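Local coordinates for putative acyl-[acyl-carrier-protein]--UDP-N-acetylglucosamine O-acyltransferase (Bacteroides fragilis, PDB 4R36) that probably transfers an acyl chain from acyl carrier protein to UDP-N-acetylglucosamine, as LpxA enzymes do in lipid A synthesis, at residues Ile160-Ala164 / Val178-Val182. Sequence-based numbering, arbitrary orientation.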
loop_
_atom_site.group_PDB
_atom_site.type_symbol
_atom_site.label_atom_id
_atom_site.label_comp_id
_atom_site.label_asym_id
_atom_site.label_seq_id
_atom_site.Cartn_x
_atom_site.Cartn_y
_atom_site.Cartn_z
ATOM N N ILE A 160 17.225 -10.478 -1.366
ATOM C CA ILE A 160 17.725 -9.291 -0.686
ATOM C C ILE A 160 18.916 -9.764 0.173
ATOM O O ILE A 160 18.780 -10.657 1.020
ATOM C CB ILE A 160 16.716 -8.594 0.238
ATOM C CG1 ILE A 160 15.324 -8.362 -0.326
ATOM C CG2 ILE A 160 17.320 -7.353 0.944
ATOM C CD1 ILE A 160 15.185 -7.475 -1.448
ATOM N N ASP A 161 20.060 -9.148 -0.082
ATOM C CA ASP A 161 21.304 -9.450 0.653
ATOM C C ASP A 161 21.275 -8.769 2.035
ATOM O O ASP A 161 20.449 -7.910 2.302
ATOM C CB ASP A 161 22.547 -9.003 -0.115
ATOM C CG ASP A 161 22.798 -9.774 -1.397
ATOM O OD1 ASP A 161 21.962 -10.589 -1.887
ATOM O OD2 ASP A 161 23.867 -9.510 -2.043
ATOM N N ASP A 162 22.227 -9.091 2.886
ATOM C CA ASP A 162 22.219 -8.535 4.223
ATOM C C ASP A 162 22.340 -7.028 4.309
ATOM O O ASP A 162 23.050 -6.361 3.527
ATOM C CB ASP A 162 23.357 -9.158 5.013
ATOM C CG ASP A 162 23.157 -10.668 5.240
ATOM O OD1 ASP A 162 22.081 -11.276 4.878
ATOM O OD2 ASP A 162 24.159 -11.306 5.688
ATOM N N ASN A 163 21.748 -6.477 5.334
ATOM C CA ASN A 163 21.935 -5.073 5.706
ATOM C C ASN A 163 21.349 -4.007 4.768
ATOM O O ASN A 163 21.800 -2.882 4.754
ATOM C CB ASN A 163 23.403 -4.739 6.031
ATOM C CG ASN A 163 24.056 -5.759 6.926
ATOM O OD1 ASN A 163 25.028 -6.400 6.564
ATOM N ND2 ASN A 163 23.467 -5.950 8.057
ATOM N N ALA A 164 20.339 -4.349 3.998
ATOM C CA ALA A 164 19.767 -3.428 3.067
ATOM C C ALA A 164 18.717 -2.609 3.798
ATOM O O ALA A 164 18.139 -3.079 4.762
ATOM C CB ALA A 164 19.099 -4.204 1.913
ATOM N N VAL A 178 18.824 -7.304 -4.626
ATOM C CA VAL A 178 19.329 -6.110 -3.968
ATOM C C VAL A 178 20.556 -6.466 -3.117
ATOM O O VAL A 178 20.520 -7.339 -2.222
ATOM C CB VAL A 178 18.245 -5.474 -3.049
ATOM C CG1 VAL A 178 18.764 -4.296 -2.255
ATOM C CG2 VAL A 178 17.022 -5.077 -3.874
ATOM N N GLY A 179 21.646 -5.745 -3.354
ATOM C CA GLY A 179 22.920 -5.962 -2.657
ATOM C C GLY A 179 22.902 -5.370 -1.292
ATOM O O GLY A 179 22.005 -4.579 -0.911
ATOM N N GLY A 180 23.874 -5.812 -0.484
ATOM C CA GLY A 180 23.986 -5.279 0.853
ATOM C C GLY A 180 24.204 -3.813 0.944
ATOM O O GLY A 180 24.827 -3.222 0.048
ATOM N N TYR A 181 23.723 -3.219 2.032
ATOM C CA TYR A 181 23.981 -1.808 2.409
ATOM C C TYR A 181 23.409 -0.738 1.428
ATOM O O TYR A 181 23.808 0.393 1.418
ATOM C CB TYR A 181 25.478 -1.575 2.620
ATOM C CG TYR A 181 26.010 -2.343 3.767
ATOM C CD1 TYR A 181 25.824 -1.875 5.072
ATOM C CD2 TYR A 181 26.670 -3.518 3.576
ATOM C CE1 TYR A 181 26.321 -2.600 6.132
ATOM C CE2 TYR A 181 27.144 -4.260 4.666
ATOM C CZ TYR A 181 26.973 -3.769 5.930
ATOM O OH TYR A 181 27.391 -4.419 7.094
ATOM N N VAL A 182 22.450 -1.138 0.640
ATOM C CA VAL A 182 21.782 -0.260 -0.302
ATOM C C VAL A 182 20.765 0.518 0.484
ATOM O O VAL A 182 20.245 0.023 1.521
ATOM C CB VAL A 182 21.106 -1.157 -1.319
ATOM C CG1 VAL A 182 19.925 -0.549 -2.003
ATOM C CG2 VAL A 182 22.089 -1.749 -2.343
HETATM O O HOH W 1 21.757 -0.092 4.304
#
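Asn163 lays its CB over one face of the Tyr181 ring, a CH-pi contact with CB 3.7 Å from the ring centroid and 15° off the ring normal. Both side chains run the same way: the first torsion of Asn163 sets CG beside its backbone N and so lays the side chain along the ring. Amide and ring planes stand 34° apart. Asn163 OD1 lies 3.1 Å from Tyr181 OH. The backbone link beside this pair is weaker: Tyr181 N gives Asn163 O a weak, bent bond of 3.3 Å, and one water donates to both Asn163 O and Val182 O. At the other end the evidence is firmer. Asp161 N reaches Val178 O at 2.8 Å, closing the parallel bridge that pairs Ile160 with Val178. Ile160 CD1 touches Val178 CG2 at 3.9 Å.

The CB of Asp161 points toward 178-182 and lies 3.5 Å from Gly180 N; Tyr261 OH bonds both Asp161 OD2 and Gly180 N, and Arg177 adds a salt bridge to that carboxylate. Gly179 to Val182 form a type II turn. Tyr181 also packs edge-to-face with Phe220 and bonds Asn211, a UDP-N-acetylglucosamine-binding residue, through its carbonyl. These are equivalent corners of successive coils in the left-handed beta-helix, each joining one sheet to the next: strand 159-160 to 165-166, and strand 177-178 to 183-184, with helix 257-267 of the same chain bracing them through Tyr261.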